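Local coordinates for response regulator aspartate phosphatase H (Bacillus subtilis, PDB 3Q15), which dephosphorylates the sporulation phosphotransferase Spo0F and also acts on the competence regulator ComA, helping to separate competence and sporulation in time, at residues P261-C272 with Y299-Y310. Residues are numbered along the deposited sequence; the frame is centred on the assembly and turned at random.
Sequences PKVLFGLSWTLC and YKELFLFLQAVY
Lys262 lies across the ring of Tyr299, its CA over one face, 4.1 Å from the ring centroid in a CH-pi contact, while its aliphatic chain runs past the hydroxyl, CD 3.0 Å from Tyr299 OH. One turn on, Phe265 is a knob among Tyr299, Leu302, Phe303 and Leu306. With CG anti to the backbone N (chi1 171°), its ring reaches across to helix 299-310, where CE1 presses to 3.3 Å from Leu302 CB; its edge meets the face of Phe303 in a T-shaped pair, planes at 90°. Phe303 returns the interlock, lodging among Pro261, Leu264, Phe265 and Ser268. Ser268 turns its hydroxyl back to its own helix, OG donating a 2.7 Å hydrogen bond to Leu264 O, and offers CB to Leu306 CD1. The other methyl of Leu306, CD2, meets Trp269 CD1 at 3.7 Å. Tyr310 OH lies at the indole edge, near its plane, 3.7 Å from Trp269 NE1. Cys272 closes the series: its CB stands over the centre of the Tyr310 ring, 3.4 Å from the centroid, with SG oblique to it. An alanine in place of Tyr310 would probably leave Cys272 without its aromatic cover and the indole edge without the neighbouring hydroxyl. The two helices run nearly parallel, at 21°; helix 238-255 backs residues 261-272, part of the predicted TPR 5, helix 316-328 flanks 299-310, and helices 277-290 and 332-348 touch both.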
ATOM      1  N   PRO A 261      23.931 -25.004  -3.858  1.00 50.48           N
ATOM      2  CA  PRO A 261      22.664 -25.732  -3.721  1.00 49.86           C
ATOM      3  C   PRO A 261      21.531 -25.063  -4.494  1.00 50.81           C
ATOM      4  O   PRO A 261      20.829 -25.731  -5.250  1.00 52.75           O
ATOM      5  CB  PRO A 261      22.389 -25.679  -2.213  1.00 47.51           C
ATOM      6  CG  PRO A 261      23.741 -25.572  -1.592  1.00 47.37           C
ATOM      7  CD  PRO A 261      24.546 -24.718  -2.547  1.00 50.31           C
ATOM      8  N   LYS A 262      21.362 -23.759  -4.312  1.00 49.43           N
ATOM      9  CA  LYS A 262      20.305 -23.033  -5.004  1.00 51.01           C
ATOM     10  C   LYS A 262      20.536 -23.012  -6.512  1.00 51.39           C
ATOM     11  O   LYS A 262      19.597 -23.160  -7.292  1.00 52.16           O
ATOM     12  CB  LYS A 262      20.187 -21.608  -4.463  1.00 57.05           C
ATOM     13  CG  LYS A 262      19.191 -20.742  -5.215  1.00 62.89           C
ATOM     14  CD  LYS A 262      18.775 -19.528  -4.396  1.00 66.51           C
ATOM     15  CE  LYS A 262      19.979 -18.759  -3.892  1.00 71.69           C
ATOM     16  NZ  LYS A 262      19.563 -17.616  -3.035  1.00 74.73           N
ATOM     17  N   VAL A 263      21.789 -22.830  -6.916  1.00 49.07           N
ATOM     18  CA  VAL A 263      22.139 -22.830  -8.332  1.00 48.12           C
ATOM     19  C   VAL A 263      21.882 -24.196  -8.971  1.00 46.87           C
ATOM     20  O   VAL A 263      21.306 -24.282 -10.053  1.00 49.53           O
ATOM     21  CB  VAL A 263      23.612 -22.420  -8.557  1.00 47.34           C
ATOM     22  CG1 VAL A 263      24.014 -22.638 -10.008  1.00 50.30           C
ATOM     23  CG2 VAL A 263      23.827 -20.973  -8.156  1.00 40.94           C
ATOM     24  N   LEU A 264      22.301 -25.263  -8.300  1.00 45.96           N
ATOM     25  CA  LEU A 264      22.130 -26.607  -8.843  1.00 48.86           C
ATOM     26  C   LEU A 264      20.670 -27.074  -8.868  1.00 46.70           C
ATOM     27  O   LEU A 264      20.304 -27.938  -9.666  1.00 47.21           O
ATOM     28  CB  LEU A 264      23.009 -27.608  -8.090  1.00 52.99           C
ATOM     29  CG  LEU A 264      24.516 -27.407  -8.262  1.00 55.88           C
ATOM     30  CD1 LEU A 264      25.307 -28.415  -7.438  1.00 56.73           C
ATOM     31  CD2 LEU A 264      24.901 -27.496  -9.730  1.00 55.27           C
ATOM     32  N   PHE A 265      19.832 -26.511  -8.003  1.00 45.08           N
ATOM     33  CA  PHE A 265      18.419 -26.874  -8.016  1.00 43.25           C
ATOM     34  C   PHE A 265      17.697 -26.245  -9.205  1.00 45.06           C
ATOM     35  O   PHE A 265      16.853 -26.880  -9.834  1.00 43.67           O
ATOM     36  CB  PHE A 265      17.720 -26.487  -6.711  1.00 42.73           C
ATOM     37  CG  PHE A 265      16.226 -26.647  -6.765  1.00 44.07           C
ATOM     38  CD1 PHE A 265      15.646 -27.892  -6.602  1.00 42.89           C
ATOM     39  CD2 PHE A 265      15.403 -25.557  -6.999  1.00 48.07           C
ATOM     40  CE1 PHE A 265      14.276 -28.052  -6.664  1.00 44.80           C
ATOM     41  CE2 PHE A 265      14.026 -25.710  -7.058  1.00 47.23           C
ATOM     42  CZ  PHE A 265      13.465 -26.961  -6.891  1.00 46.97           C
ATOM     43  N   GLY A 266      18.028 -24.992  -9.504  1.00 45.45           N
ATOM     44  CA  GLY A 266      17.470 -24.320 -10.663  1.00 44.42           C
ATOM     45  C   GLY A 266      17.880 -25.037 -11.932  1.00 45.02           C
ATOM     46  O   GLY A 266      17.053 -25.331 -12.795  1.00 44.90           O
ATOM     47  N   LEU A 267      19.172 -25.326 -12.037  1.00 43.23           N
ATOM     48  CA  LEU A 267      19.703 -26.045 -13.182  1.00 43.95           C
ATOM     49  C   LEU A 267      18.996 -27.389 -13.351  1.00 44.00           C
ATOM     50  O   LEU A 267      18.555 -27.733 -14.446  1.00 44.76           O
ATOM     51  CB  LEU A 267      21.212 -26.245 -13.026  1.00 43.13           C
ATOM     52  CG  LEU A 267      21.971 -26.911 -14.177  1.00 45.69           C
ATOM     53  CD1 LEU A 267      21.651 -26.245 -15.509  1.00 46.98           C
ATOM     54  CD2 LEU A 267      23.468 -26.885 -13.913  1.00 44.28           C
ATOM     55  N   SER A 268      18.880 -28.139 -12.259  1.00 46.46           N
ATOM     56  CA  SER A 268      18.256 -29.462 -12.297  1.00 49.05           C
ATOM     57  C   SER A 268      16.786 -29.399 -12.704  1.00 44.31           C
ATOM     58  O   SER A 268      16.350 -30.112 -13.607  1.00 45.76           O
ATOM     59  CB  SER A 268      18.397 -30.163 -10.943  1.00 51.59           C
ATOM     60  OG  SER A 268      19.760 -30.419 -10.644  1.00 54.19           O
ATOM     61  N   TRP A 269      16.024 -28.543 -12.032  1.00 43.10           N
ATOM     62  CA  TRP A 269      14.608 -28.391 -12.330  1.00 44.54           C
ATOM     63  C   TRP A 269      14.415 -28.031 -13.798  1.00 45.57           C
ATOM     64  O   TRP A 269      13.583 -28.616 -14.487  1.00 48.12           O
ATOM     65  CB  TRP A 269      13.995 -27.306 -11.445  1.00 48.43           C
ATOM     66  CG  TRP A 269      12.500 -27.243 -11.508  1.00 52.66           C
ATOM     67  CD1 TRP A 269      11.644 -28.282 -11.736  1.00 58.76           C
ATOM     68  CD2 TRP A 269      11.681 -26.079 -11.344  1.00 54.30           C
ATOM     69  NE1 TRP A 269      10.343 -27.837 -11.717  1.00 61.01           N
ATOM     70  CE2 TRP A 269      10.339 -26.488 -11.481  1.00 57.43           C
ATOM     71  CE3 TRP A 269      11.953 -24.730 -11.092  1.00 55.16           C
ATOM     72  CZ2 TRP A 269       9.272 -25.597 -11.377  1.00 57.39           C
ATOM     73  CZ3 TRP A 269      10.891 -23.844 -10.989  1.00 56.49           C
ATOM     74  CH2 TRP A 269       9.567 -24.283 -11.131  1.00 57.34           C
ATOM     75  N   THR A 270      15.195 -27.065 -14.273  1.00 45.19           N
ATOM     76  CA  THR A 270      15.102 -26.615 -15.659  1.00 44.81           C
ATOM     77  C   THR A 270      15.406 -27.744 -16.633  1.00 48.95           C
ATOM     78  O   THR A 270      14.743 -27.886 -17.657  1.00 51.04           O
ATOM     79  CB  THR A 270      16.059 -25.443 -15.939  1.00 44.41           C
ATOM     80  OG1 THR A 270      15.743 -24.353 -15.065  1.00 46.41           O
ATOM     81  CG2 THR A 270      15.925 -24.978 -17.376  1.00 42.45           C
ATOM     82  N   LEU A 271      16.415 -28.544 -16.308  1.00 42.31           N
ATOM     83  CA  LEU A 271      16.792 -29.664 -17.150  1.00 46.39           C
ATOM     84  C   LEU A 271      15.698 -30.729 -17.173  1.00 49.11           C
ATOM     85  O   LEU A 271      15.442 -31.341 -18.207  1.00 45.16           O
ATOM     86  CB  LEU A 271      18.122 -30.258 -16.689  1.00 48.70           C
ATOM     87  CG  LEU A 271      19.350 -29.410 -17.023  1.00 48.94           C
ATOM     88  CD1 LEU A 271      20.622 -30.019 -16.448  1.00 47.66           C
ATOM     89  CD2 LEU A 271      19.470 -29.232 -18.531  1.00 48.92           C
ATOM     90  N   CYS A 272      15.053 -30.939 -16.028  1.00 48.44           N
ATOM     91  CA  CYS A 272      13.970 -31.913 -15.928  1.00 49.64           C
ATOM     92  C   CYS A 272      12.759 -31.497 -16.759  1.00 52.57           C
ATOM     93  O   CYS A 272      12.146 -32.320 -17.436  1.00 54.69           O
ATOM     94  CB  CYS A 272      13.555 -32.118 -14.467  1.00 47.23           C
ATOM     95  SG  CYS A 272      14.759 -33.022 -13.465  1.00 46.12           S
ATOM     96  N   TYR A 299      16.281 -27.020   0.376  1.00 52.00           N
ATOM     97  CA  TYR A 299      16.726 -27.507  -0.928  1.00 50.64           C
ATOM     98  C   TYR A 299      16.901 -29.022  -0.923  1.00 53.99           C
ATOM     99  O   TYR A 299      16.782 -29.675  -1.960  1.00 53.28           O
ATOM    100  CB  TYR A 299      18.006 -26.794  -1.384  1.00 53.74           C
ATOM    101  CG  TYR A 299      17.764 -25.355  -1.780  1.00 53.72           C
ATOM    102  CD1 TYR A 299      17.155 -25.042  -2.988  1.00 53.36           C
ATOM    103  CD2 TYR A 299      18.121 -24.312  -0.936  1.00 54.83           C
ATOM    104  CE1 TYR A 299      16.914 -23.728  -3.349  1.00 52.18           C
ATOM    105  CE2 TYR A 299      17.885 -22.996  -1.291  1.00 55.15           C
ATOM    106  CZ  TYR A 299      17.282 -22.711  -2.498  1.00 53.80           C
ATOM    107  OH  TYR A 299      17.045 -21.403  -2.855  1.00 55.63           O
ATOM    108  N   LYS A 300      17.163 -29.581   0.253  1.00 57.57           N
ATOM    109  CA  LYS A 300      17.266 -31.023   0.393  1.00 56.51           C
ATOM    110  C   LYS A 300      15.955 -31.690  -0.013  1.00 55.58           C
ATOM    111  O   LYS A 300      15.953 -32.702  -0.715  1.00 55.91           O
ATOM    112  CB  LYS A 300      17.628 -31.402   1.831  1.00 60.42           C
ATOM    113  CG  LYS A 300      18.086 -32.849   1.988  1.00 66.11           C
ATOM    114  CD  LYS A 300      18.667 -33.118   3.368  1.00 69.55           C
ATOM    115  CE  LYS A 300      17.575 -33.188   4.417  1.00 72.07           C
ATOM    116  NZ  LYS A 300      16.655 -34.330   4.170  1.00 72.11           N
ATOM    117  N   GLU A 301      14.841 -31.117   0.433  1.00 51.65           N
ATOM    118  CA  GLU A 301      13.523 -31.677   0.147  1.00 50.28           C
ATOM    119  C   GLU A 301      13.090 -31.405  -1.291  1.00 51.09           C
ATOM    120  O   GLU A 301      12.390 -32.212  -1.903  1.00 51.64           O
ATOM    121  CB  GLU A 301      12.480 -31.138   1.128  1.00 50.32           C
ATOM    122  CG  GLU A 301      12.456 -31.849   2.478  1.00 54.10           C
ATOM    123  CD  GLU A 301      13.615 -31.459   3.379  1.00 58.37           C
ATOM    124  OE1 GLU A 301      13.840 -32.158   4.391  1.00 63.43           O
ATOM    125  OE2 GLU A 301      14.293 -30.451   3.085  1.00 56.17           O
ATOM    126  N   LEU A 302      13.504 -30.260  -1.821  1.00 51.87           N
ATOM    127  CA  LEU A 302      13.248 -29.934  -3.221  1.00 51.00           C
ATOM    128  C   LEU A 302      14.043 -30.856  -4.148  1.00 48.55           C
ATOM    129  O   LEU A 302      13.540 -31.298  -5.181  1.00 47.51           O
ATOM    130  CB  LEU A 302      13.584 -28.467  -3.515  1.00 52.94           C
ATOM    131  CG  LEU A 302      12.633 -27.363  -3.041  1.00 55.04           C
ATOM    132  CD1 LEU A 302      11.189 -27.708  -3.373  1.00 51.80           C
ATOM    133  CD2 LEU A 302      12.793 -27.114  -1.558  1.00 58.56           C
ATOM    134  N   PHE A 303      15.286 -31.145  -3.778  1.00 47.28           N
ATOM    135  CA  PHE A 303      16.096 -32.068  -4.561  1.00 47.27           C
ATOM    136  C   PHE A 303      15.456 -33.442  -4.565  1.00 51.78           C
ATOM    137  O   PHE A 303      15.331 -34.072  -5.613  1.00 49.40           O
ATOM    138  CB  PHE A 303      17.520 -32.163  -4.017  1.00 48.74           C
ATOM    139  CG  PHE A 303      18.450 -31.118  -4.565  1.00 52.48           C
ATOM    140  CD1 PHE A 303      18.748 -31.076  -5.920  1.00 52.89           C
ATOM    141  CD2 PHE A 303      19.042 -30.190  -3.727  1.00 53.52           C
ATOM    142  CE1 PHE A 303      19.612 -30.116  -6.430  1.00 52.82           C
ATOM    143  CE2 PHE A 303      19.907 -29.227  -4.229  1.00 54.78           C
ATOM    144  CZ  PHE A 303      20.192 -29.190  -5.584  1.00 52.26           C
ATOM    145  N   LEU A 304      15.049 -33.905  -3.388  1.00 54.40           N
ATOM    146  CA  LEU A 304      14.443 -35.224  -3.267  1.00 51.80           C
ATOM    147  C   LEU A 304      13.146 -35.316  -4.068  1.00 50.17           C
ATOM    148  O   LEU A 304      12.819 -36.371  -4.614  1.00 48.80           O
ATOM    149  CB  LEU A 304      14.202 -35.575  -1.799  1.00 52.78           C
ATOM    150  CG  LEU A 304      15.474 -35.807  -0.980  1.00 56.16           C
ATOM    151  CD1 LEU A 304      15.146 -35.993   0.495  1.00 58.24           C
ATOM    152  CD2 LEU A 304      16.247 -37.005  -1.523  1.00 57.95           C
ATOM    153  N   PHE A 305      12.410 -34.211  -4.143  1.00 47.38           N
ATOM    154  CA  PHE A 305      11.173 -34.199  -4.913  1.00 52.08           C
ATOM    155  C   PHE A 305      11.438 -34.328  -6.412  1.00 56.38           C
ATOM    156  O   PHE A 305      10.696 -35.002  -7.129  1.00 57.69           O
ATOM    157  CB  PHE A 305      10.347 -32.944  -4.638  1.00 53.18           C
ATOM    158  CG  PHE A 305       9.050 -32.915  -5.391  1.00 57.05           C
ATOM    159  CD1 PHE A 305       7.926 -33.548  -4.883  1.00 57.61           C
ATOM    160  CD2 PHE A 305       8.960 -32.282  -6.620  1.00 59.26           C
ATOM    161  CE1 PHE A 305       6.730 -33.539  -5.577  1.00 54.81           C
ATOM    162  CE2 PHE A 305       7.765 -32.270  -7.320  1.00 58.94           C
ATOM    163  CZ  PHE A 305       6.650 -32.901  -6.796  1.00 54.77           C
ATOM    164  N   LEU A 306      12.493 -33.668  -6.878  1.00 51.76           N
ATOM    165  CA  LEU A 306      12.888 -33.758  -8.276  1.00 52.99           C
ATOM    166  C   LEU A 306      13.191 -35.196  -8.656  1.00 55.86           C
ATOM    167  O   LEU A 306      12.726 -35.687  -9.685  1.00 60.09           O
ATOM    168  CB  LEU A 306      14.115 -32.888  -8.554  1.00 51.07           C
ATOM    169  CG  LEU A 306      13.879 -31.389  -8.668  1.00 49.37           C
ATOM    170  CD1 LEU A 306      15.146 -30.700  -9.146  1.00 46.02           C
ATOM    171  CD2 LEU A 306      12.730 -31.122  -9.620  1.00 51.37           C
ATOM    172  N   GLN A 307      13.984 -35.865  -7.826  1.00 55.55           N
ATOM    173  CA  GLN A 307      14.331 -37.257  -8.073  1.00 54.79           C
ATOM    174  C   GLN A 307      13.076 -38.104  -8.176  1.00 53.57           C
ATOM    175  O   GLN A 307      12.953 -38.942  -9.067  1.00 55.21           O
ATOM    176  CB  GLN A 307      15.208 -37.806  -6.949  1.00 59.42           C
ATOM    177  CG  GLN A 307      16.642 -37.327  -6.969  1.00 62.91           C
ATOM    178  CD  GLN A 307      17.497 -38.059  -5.956  1.00 65.00           C
ATOM    179  OE1 GLN A 307      16.984 -38.630  -4.994  1.00 62.71           O
ATOM    180  NE2 GLN A 307      18.807 -38.055  -6.170  1.00 68.44           N
ATOM    181  N   ALA A 308      12.146 -37.875  -7.255  1.00 50.34           N
ATOM    182  CA  ALA A 308      10.977 -38.736  -7.114  1.00 55.46           C
ATOM    183  C   ALA A 308       9.982 -38.587  -8.259  1.00 55.21           C
ATOM    184  O   ALA A 308       9.410 -39.575  -8.725  1.00 55.69           O
ATOM    185  CB  ALA A 308      10.290 -38.484  -5.777  1.00 50.40           C
ATOM    186  N   VAL A 309       9.782 -37.355  -8.713  1.00 53.13           N
ATOM    187  CA  VAL A 309       8.729 -37.071  -9.681  1.00 53.38           C
ATOM    188  C   VAL A 309       9.183 -37.213 -11.134  1.00 54.29           C
ATOM    189  O   VAL A 309       8.371 -37.524 -12.006  1.00 53.32           O
ATOM    190  CB  VAL A 309       8.112 -35.672  -9.458  1.00 50.68           C
ATOM    191  CG1 VAL A 309       9.046 -34.589  -9.969  1.00 49.83           C
ATOM    192  CG2 VAL A 309       6.758 -35.574 -10.141  1.00 50.57           C
ATOM    193  N   TYR A 310      10.472 -36.990 -11.390  1.00 54.67           N
ATOM    194  CA  TYR A 310      11.013 -37.095 -12.747  1.00 59.05           C
ATOM    195  C   TYR A 310      11.695 -38.437 -13.006  1.00 62.55           C
ATOM    196  O   TYR A 310      12.236 -38.666 -14.088  1.00 66.24           O
ATOM    197  CB  TYR A 310      11.971 -35.935 -13.055  1.00 56.93           C
ATOM    198  CG  TYR A 310      11.270 -34.604 -13.174  1.00 54.89           C
ATOM    199  CD1 TYR A 310      11.315 -33.677 -12.142  1.00 54.03           C
ATOM    200  CD2 TYR A 310      10.545 -34.280 -14.314  1.00 55.78           C
ATOM    201  CE1 TYR A 310      10.658 -32.461 -12.242  1.00 55.15           C
ATOM    202  CE2 TYR A 310       9.888 -33.070 -14.424  1.00 55.58           C
ATOM    203  CZ  TYR A 310       9.948 -32.164 -13.385  1.00 57.01           C
ATOM    204  OH  TYR A 310       9.294 -30.956 -13.489  1.00 58.56           O
TER